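Local coordinates for clostripain-related protein (Bacteroides thetaiotaomicron, PDB 6N9J) that is probably a secreted cysteine endopeptidase of the clostripain (C11) family, cleaving peptide chains with a reactive cysteine that a peptide inhibitor blocks covalently, at residues L157-Y162 with A191-V196; Y178-P183 with S205-I210; N213-Y218 with N319-N324. One frame throughout, in Å; residues are numbered along the deposited sequence.

Overall arrangement
All three contacts lie on the central sheet and the helices that cover it. Contacts 1 and 2 are buried, with centres about 9 Å apart. They use the neighbouring strands 155-159 and 178-181. Contacts 2 and 3 use the same helix, 206-221, near its start and further along. Contact 3 takes this helix to strand 315-327 and is only partly buried. The chemistry changes with place. Contact 1 centres on a buried carboxylate that takes two hydrogen bonds across the contact, just before the cysteine that carries the inhibitor. Contact 2 is purely apolar. Contact 3 sets a tyrosine ring against an asparagine and a polar backbone.

Contact 1 of 3, residues L157-Y162 with A191-V196; sequences LFDACY and APYEVV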
# COMPACT_ATOMS: atom_id res chain seq x y z
N LEU A 157 -0.03 4.80 3.49
CA LEU A 157 -0.03 4.66 2.04
C LEU A 157 0.96 3.57 1.66
O LEU A 157 2.15 3.68 1.96
CB LEU A 157 0.32 5.98 1.35
CG LEU A 157 0.74 5.91 -0.12
CD1 LEU A 157 -0.43 5.53 -1.04
CD2 LEU A 157 1.34 7.23 -0.57
N PHE A 158 0.46 2.50 1.04
CA PHE A 158 1.34 1.48 0.51
C PHE A 158 1.70 1.82 -0.91
O PHE A 158 0.90 1.65 -1.83
CB PHE A 158 0.71 0.08 0.57
CG PHE A 158 0.74 -0.55 1.93
CD1 PHE A 158 1.93 -0.96 2.50
CD2 PHE A 158 -0.43 -0.75 2.64
CE1 PHE A 158 1.97 -1.55 3.75
CE2 PHE A 158 -0.40 -1.33 3.90
CZ PHE A 158 0.81 -1.74 4.45
N ASP A 159 2.92 2.31 -1.10
CA ASP A 159 3.44 2.51 -2.44
C ASP A 159 4.15 1.22 -2.86
O ASP A 159 5.37 1.18 -3.03
CB ASP A 159 4.39 3.72 -2.48
CG ASP A 159 4.51 4.31 -3.88
OD1 ASP A 159 3.74 3.90 -4.78
OD2 ASP A 159 5.37 5.19 -4.09
N ALA A 160 3.35 0.17 -3.01
CA ALA A 160 3.80 -1.20 -3.18
C ALA A 160 2.67 -2.03 -3.79
O ALA A 160 1.49 -1.73 -3.56
CB ALA A 160 4.25 -1.78 -1.85
N CYS A 161 3.02 -3.06 -4.56
CA CYS A 161 2.03 -3.90 -5.25
C CYS A 161 1.12 -4.68 -4.32
O CYS A 161 1.55 -5.17 -3.26
CB CYS A 161 2.73 -4.91 -6.18
SG CYS A 161 3.55 -4.22 -7.64
N TYR A 162 -0.15 -4.79 -4.72
CA TYR A 162 -1.08 -5.80 -4.21
C TYR A 162 -1.45 -5.62 -2.75
O TYR A 162 -1.94 -6.56 -2.12
CB TYR A 162 -0.50 -7.21 -4.36
CG TYR A 162 -0.15 -7.67 -5.77
CD1 TYR A 162 -1.13 -7.78 -6.75
CD2 TYR A 162 1.14 -8.07 -6.09
CE1 TYR A 162 -0.82 -8.22 -8.04
CE2 TYR A 162 1.46 -8.52 -7.37
CZ TYR A 162 0.47 -8.60 -8.34
OH TYR A 162 0.78 -9.05 -9.61
N ALA A 191 4.39 6.75 -6.64
CA ALA A 191 3.69 8.02 -6.50
C ALA A 191 4.43 9.15 -7.19
O ALA A 191 5.65 9.15 -7.30
CB ALA A 191 3.47 8.35 -5.02
N PRO A 192 3.66 10.13 -7.70
CA PRO A 192 4.13 11.45 -8.11
C PRO A 192 4.26 12.36 -6.88
O PRO A 192 3.35 13.15 -6.55
CB PRO A 192 3.03 11.94 -9.05
CG PRO A 192 1.78 11.27 -8.49
CD PRO A 192 2.24 9.92 -8.03
N TYR A 193 5.40 12.26 -6.19
CA TYR A 193 5.54 12.86 -4.88
C TYR A 193 5.59 14.38 -4.92
O TYR A 193 5.59 15.03 -3.88
CB TYR A 193 6.77 12.32 -4.17
CG TYR A 193 6.54 10.93 -3.64
CD1 TYR A 193 5.79 10.73 -2.48
CD2 TYR A 193 7.06 9.82 -4.28
CE1 TYR A 193 5.56 9.48 -1.99
CE2 TYR A 193 6.83 8.54 -3.79
CZ TYR A 193 6.08 8.38 -2.64
OH TYR A 193 5.83 7.13 -2.13
N GLU A 194 5.62 14.94 -6.13
CA GLU A 194 5.56 16.38 -6.26
C GLU A 194 4.15 16.91 -5.97
O GLU A 194 3.98 18.09 -5.65
CB GLU A 194 6.02 16.82 -7.65
CG GLU A 194 5.03 16.55 -8.76
CD GLU A 194 5.13 15.15 -9.37
OE1 GLU A 194 5.79 14.25 -8.79
OE2 GLU A 194 4.52 14.96 -10.44
N VAL A 195 3.13 16.05 -6.08
CA VAL A 195 1.77 16.46 -5.69
C VAL A 195 1.21 15.61 -4.54
O VAL A 195 0.30 16.05 -3.85
CB VAL A 195 0.77 16.41 -6.87
CG1 VAL A 195 0.92 17.65 -7.74
CG2 VAL A 195 0.92 15.10 -7.68
N VAL A 196 1.75 14.43 -4.31
CA VAL A 196 1.33 13.62 -3.17
C VAL A 196 1.84 14.20 -1.84
O VAL A 196 1.13 14.16 -0.83
CB VAL A 196 1.79 12.15 -3.32
CG1 VAL A 196 1.73 11.42 -1.97
CG2 VAL A 196 0.93 11.43 -4.35
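Asp159 reaches across to Ala191 and Tyr193 and takes both bonds with one oxygen. The backbone N of Ala191 gives its hydrogen to Asp159 OD2 at 3.1 Å. The bond is almost straight, 174° at the hydrogen, and enters on the syn side of the carboxylate. Tyr193 OH donates to Asp159 OD2 as well, at 2.8 Å, on the anti side. Both donors approach from the same face, somewhat out of the carboxylate plane. The carboxylate and the phenol ring stand 68° apart. The Tyr193 side chain comes in from the direction opposite to that of Asp159.

The methyl of Ala191 lies over one face of the Tyr193 ring, toward its rim, so the second donor rests against the residue that supplies the first. A looser apolar touch runs beside the polar group, with Leu157 CD2 at 4.4 Å from Val196 CG1.

The aspartate is placed by its first torsion: CG stands anti to the backbone N (chi1 -157°), which carries the carboxylate to the segment 191-196. Its other oxygen, OD1, accepts from Tyr214 OH, so both oxygens of this buried group have donors. In the segment 191-196, Pro192 is the N-cap of helix 193-200. Pro192 O receives Val195 N at 2.9 Å and Val196 N at 3.0 Å. Glu33 accepts from Tyr193 N.

Two residues after Asp159, Cys161 is linked through SG to the bound peptide, and Asp159 O is hydrogen-bonded to that inhibitor. The contact thus ties the end of an active-site strand to the sheet's helical layer. Strand 155-159 runs between strands 105-110 and 178-181. Helix 24-37 packs on Tyr193, while helix 206-221 meets Leu157, Ala191 and Pro192.

Contact 2 of 3, residues Y178-P183 with S205-I210; sequences YFIGSP and SPAVSI
Tyr178 and Ile180 meet Ala207 and Ile210 by apolar contacts. No hydrogen bond crosses between the two segments.

The apolar contacts centre on the methyl of Ala207. Ala207 CB lies 3.7 Å from Tyr178 CB and also 3.7 Å from Ile180 CD1. The one methyl touches two larger side chains, two residues apart on the strand. Tyr178 uses the base of its side chain here, and its ring lies obliquely to the methyl. Ile180 uses both branches. Its chi1 (-51°) puts CG1 anti to the carbonyl carbon, and a chi2 of 98°, off the staggered values, brings CD1 to Ala207. On the other branch, Ile180 CG2 turns to Ile210 CG2 at a looser 4.4 Å.

In 205-210, polar bonds hold the start of the helix. Ser205 is at the N-cap position, but its side chain makes no capping bond. Ser205 O accepts Ser209 N at 3.0 Å and Ser209 OG at 2.9 Å, the hydroxyl lying above the carbonyl plane. Ile210 N bonds to Pro206 O at 2.7 Å.

The strand and helix segments run nearly parallel, 6° apart, with axes 8.8 Å from each other. Strand 178-181 lies between strand 155-159, parallel to it, and strand 239-244, antiparallel. Ala207 also touches Val242, and Ile210 reaches Phe155 of strand 155-159 and Leu200 of helix 193-200. Helix 206-221 therefore lies over several strands.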
# COMPACT_ATOMS: atom_id res chain seq x y z
N TYR A 178 -6.96 4.97 7.94
CA TYR A 178 -7.20 4.81 6.50
C TYR A 178 -6.02 4.13 5.83
O TYR A 178 -4.87 4.34 6.21
CB TYR A 178 -7.45 6.18 5.84
CG TYR A 178 -8.65 6.91 6.41
CD1 TYR A 178 -9.91 6.71 5.88
CD2 TYR A 178 -8.51 7.79 7.48
CE1 TYR A 178 -11.02 7.36 6.40
CE2 TYR A 178 -9.61 8.45 8.02
CZ TYR A 178 -10.87 8.22 7.47
OH TYR A 178 -11.99 8.86 7.96
N PHE A 179 -6.32 3.33 4.81
CA PHE A 179 -5.31 2.63 4.03
C PHE A 179 -5.43 3.02 2.57
O PHE A 179 -6.50 2.88 1.98
CB PHE A 179 -5.46 1.11 4.18
CG PHE A 179 -5.05 0.59 5.52
CD1 PHE A 179 -5.96 0.58 6.58
CD2 PHE A 179 -3.77 0.10 5.74
CE1 PHE A 179 -5.59 0.10 7.82
CE2 PHE A 179 -3.39 -0.37 6.98
CZ PHE A 179 -4.30 -0.37 8.02
N ILE A 180 -4.34 3.48 1.97
CA ILE A 180 -4.34 3.86 0.57
C ILE A 180 -3.43 2.91 -0.20
O ILE A 180 -2.25 2.76 0.14
CB ILE A 180 -3.89 5.34 0.35
CG1 ILE A 180 -4.67 6.30 1.24
CG2 ILE A 180 -4.06 5.75 -1.10
CD1 ILE A 180 -3.92 6.68 2.52
N GLY A 181 -3.97 2.27 -1.23
CA GLY A 181 -3.18 1.37 -2.04
C GLY A 181 -3.84 0.88 -3.32
O GLY A 181 -4.92 1.34 -3.67
N SER A 182 -3.16 -0.02 -4.03
CA SER A 182 -3.72 -0.68 -5.22
C SER A 182 -3.93 -2.15 -4.92
O SER A 182 -3.12 -2.75 -4.23
CB SER A 182 -2.79 -0.54 -6.42
OG SER A 182 -3.34 -1.18 -7.56
N PRO A 183 -5.04 -2.73 -5.42
CA PRO A 183 -5.19 -4.18 -5.28
C PRO A 183 -4.37 -4.95 -6.32
O PRO A 183 -4.15 -6.17 -6.19
CB PRO A 183 -6.69 -4.41 -5.47
CG PRO A 183 -7.16 -3.22 -6.27
CD PRO A 183 -6.23 -2.08 -6.01
N SER A 205 -9.18 15.47 5.10
CA SER A 205 -9.18 14.21 4.35
C SER A 205 -7.88 13.90 3.60
O SER A 205 -7.90 13.82 2.38
CB SER A 205 -10.32 14.20 3.33
OG SER A 205 -11.59 14.10 3.95
N PRO A 206 -6.76 13.73 4.32
CA PRO A 206 -5.50 13.44 3.62
C PRO A 206 -5.52 12.16 2.77
O PRO A 206 -4.90 12.16 1.70
CB PRO A 206 -4.47 13.31 4.75
CG PRO A 206 -5.27 13.25 6.03
CD PRO A 206 -6.53 13.99 5.76
N ALA A 207 -6.23 11.12 3.21
CA ALA A 207 -6.21 9.85 2.47
C ALA A 207 -6.84 10.04 1.10
O ALA A 207 -6.29 9.60 0.08
CB ALA A 207 -6.94 8.75 3.26
N VAL A 208 -7.97 10.72 1.06
CA VAL A 208 -8.63 11.04 -0.20
C VAL A 208 -7.74 11.94 -1.04
O VAL A 208 -7.58 11.71 -2.24
CB VAL A 208 -10.01 11.71 0.04
CG1 VAL A 208 -10.61 12.19 -1.27
CG2 VAL A 208 -10.96 10.75 0.74
N SER A 209 -7.16 12.97 -0.41
CA SER A 209 -6.25 13.88 -1.10
C SER A 209 -5.08 13.14 -1.73
O SER A 209 -4.68 13.44 -2.86
CB SER A 209 -5.70 14.95 -0.14
OG SER A 209 -6.75 15.70 0.44
N ILE A 210 -4.50 12.21 -0.98
CA ILE A 210 -3.36 11.44 -1.46
C ILE A 210 -3.78 10.63 -2.68
O ILE A 210 -3.09 10.63 -3.71
CB ILE A 210 -2.79 10.51 -0.35
CG1 ILE A 210 -2.12 11.36 0.74
CG2 ILE A 210 -1.79 9.48 -0.94
CD1 ILE A 210 -1.91 10.62 2.08

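Contact 3 of 3, residues N213-Y218 with N319-N324; sequences NYYSVY and NTTDNN
Tyr215 holds its CG trans to the backbone N, which extends the ring from the helix to Asn319. At Thr321, chi1 is 47°. This puts OG1 between the backbone N and the carbonyl carbon and leaves CG2 to face the tyrosine.

The main touch is a CH-pi contact. Asn319 CB sits over the centre of the Tyr215 ring, 3.8 Å from the centroid and only 3° off the ring normal. The amide continues over the same face. Its plane is 7° from that of the ring, so the two flat groups are stacked, and Asn319 ND2 lies 3.7 Å from Tyr215 CE2. The two side chains cross at about a right angle. The asparagine therefore covers the ring with its methylene and its amide together.

The far end of the ring meets the chain that follows. Tyr215 CE1 is 3.7 Å from Thr320 CA. Thr321 N lies at the ring edge, near its plane, but the angle to Tyr215 OH is too poor for a hydrogen bond. Thr321 CG2 packs against Tyr215 OH at 3.7 Å.

Bonds inside 319-324 brace the chain around and just after the residues that touch the ring. Thr320 OG1 donates to Thr321 O at 2.8 Å, in the carbonyl plane and on a lone pair. Thr321 OG1 donates to Asn323 O at 2.7 Å and accepts from Val238 N, which helps fix the rotation of the threonine. Asn324 ND2 is a second donor to Asn323 O, from above the carbonyl plane.

Strand 315-327 pairs antiparallel with strands 239-244 and 333-337. Through Tyr215, helix 206-221 reaches strand 315-327 of the central sheet. Such a helix laid against a central mixed sheet fits the alpha/beta fold of clan CD cysteine peptidases.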
# COMPACT_ATOMS: atom_id res chain seq x y z
N ASN A 213 -4.55 12.76 -5.90
CA ASN A 213 -3.34 13.31 -6.50
C ASN A 213 -2.48 12.20 -7.10
O ASN A 213 -1.91 12.36 -8.17
CB ASN A 213 -2.55 14.13 -5.46
CG ASN A 213 -3.12 15.52 -5.25
OD1 ASN A 213 -2.79 16.46 -5.96
ND2 ASN A 213 -4.01 15.65 -4.27
N TYR A 214 -2.41 11.08 -6.40
CA TYR A 214 -1.71 9.93 -6.96
C TYR A 214 -2.36 9.56 -8.31
O TYR A 214 -1.70 9.59 -9.34
CB TYR A 214 -1.76 8.75 -5.99
CG TYR A 214 -0.80 7.63 -6.32
CD1 TYR A 214 0.06 7.15 -5.34
CD2 TYR A 214 -0.72 7.08 -7.60
CE1 TYR A 214 0.95 6.14 -5.60
CE2 TYR A 214 0.18 6.06 -7.89
CZ TYR A 214 1.00 5.60 -6.87
OH TYR A 214 1.92 4.60 -7.08
N TYR A 215 -3.65 9.21 -8.28
CA TYR A 215 -4.35 8.79 -9.49
C TYR A 215 -4.25 9.78 -10.65
O TYR A 215 -4.05 9.39 -11.80
CB TYR A 215 -5.82 8.55 -9.17
CG TYR A 215 -6.61 8.11 -10.38
CD1 TYR A 215 -6.51 6.81 -10.86
CD2 TYR A 215 -7.44 9.00 -11.06
CE1 TYR A 215 -7.21 6.40 -11.97
CE2 TYR A 215 -8.16 8.59 -12.17
CZ TYR A 215 -8.03 7.29 -12.62
OH TYR A 215 -8.71 6.86 -13.74
N SER A 216 -4.40 11.07 -10.36
CA SER A 216 -4.56 12.06 -11.42
C SER A 216 -3.36 12.18 -12.36
O SER A 216 -3.52 12.46 -13.54
CB SER A 216 -4.87 13.42 -10.81
OG SER A 216 -5.20 14.35 -11.82
N VAL A 217 -2.15 11.98 -11.85
CA VAL A 217 -1.00 12.11 -12.72
C VAL A 217 -0.96 10.93 -13.71
O VAL A 217 -0.70 11.11 -14.90
CB VAL A 217 0.31 12.20 -11.92
CG1 VAL A 217 1.52 11.96 -12.81
CG2 VAL A 217 0.41 13.56 -11.24
N TYR A 218 -1.24 9.73 -13.21
CA TYR A 218 -1.24 8.55 -14.07
C TYR A 218 -2.39 8.57 -15.05
O TYR A 218 -2.23 8.19 -16.22
CB TYR A 218 -1.27 7.27 -13.23
CG TYR A 218 0.09 6.95 -12.65
CD1 TYR A 218 1.02 6.23 -13.38
CD2 TYR A 218 0.45 7.40 -11.38
CE1 TYR A 218 2.28 5.96 -12.87
CE2 TYR A 218 1.70 7.14 -10.85
CZ TYR A 218 2.61 6.42 -11.60
OH TYR A 218 3.86 6.15 -11.08
N ASN A 319 -10.67 4.63 -7.88
CA ASN A 319 -10.62 5.03 -9.28
C ASN A 319 -9.59 4.20 -10.02
O ASN A 319 -8.58 3.78 -9.46
CB ASN A 319 -10.29 6.51 -9.41
CG ASN A 319 -11.18 7.22 -10.41
OD1 ASN A 319 -11.73 6.59 -11.31
ND2 ASN A 319 -11.33 8.53 -10.26
N THR A 320 -9.86 3.95 -11.30
CA THR A 320 -8.95 3.19 -12.14
C THR A 320 -9.05 3.68 -13.57
O THR A 320 -10.10 4.13 -14.01
CB THR A 320 -9.23 1.68 -12.09
OG1 THR A 320 -8.25 0.97 -12.86
CG2 THR A 320 -10.63 1.36 -12.63
N THR A 321 -7.95 3.61 -14.29
CA THR A 321 -8.00 3.74 -15.74
C THR A 321 -8.64 2.45 -16.28
O THR A 321 -8.69 1.45 -15.57
CB THR A 321 -6.60 3.98 -16.31
OG1 THR A 321 -5.69 3.03 -15.73
CG2 THR A 321 -6.14 5.38 -15.95
N ASP A 322 -9.15 2.47 -17.51
CA ASP A 322 -9.89 1.31 -18.03
C ASP A 322 -9.02 0.05 -18.09
O ASP A 322 -9.51 -1.06 -17.88
CB ASP A 322 -10.47 1.62 -19.41
CG ASP A 322 -11.55 2.70 -19.36
OD1 ASP A 322 -12.34 2.71 -18.38
OD2 ASP A 322 -11.61 3.54 -20.29
N ASN A 323 -7.74 0.23 -18.36
CA ASN A 323 -6.77 -0.85 -18.32
C ASN A 323 -5.68 -0.49 -17.33
O ASN A 323 -5.49 0.69 -17.00
CB ASN A 323 -6.16 -1.11 -19.70
CG ASN A 323 -7.17 -1.57 -20.73
OD1 ASN A 323 -8.18 -2.20 -20.40
ND2 ASN A 323 -6.90 -1.28 -22.00
N ASN A 324 -4.99 -1.52 -16.83
CA ASN A 324 -3.74 -1.35 -16.07
C ASN A 324 -2.68 -2.24 -16.70
O ASN A 324 -3.00 -3.27 -17.30
CB ASN A 324 -3.93 -1.72 -14.60
CG ASN A 324 -4.38 -0.55 -13.75
OD1 ASN A 324 -3.87 -0.34 -12.65
ND2 ASN A 324 -5.34 0.21 -14.25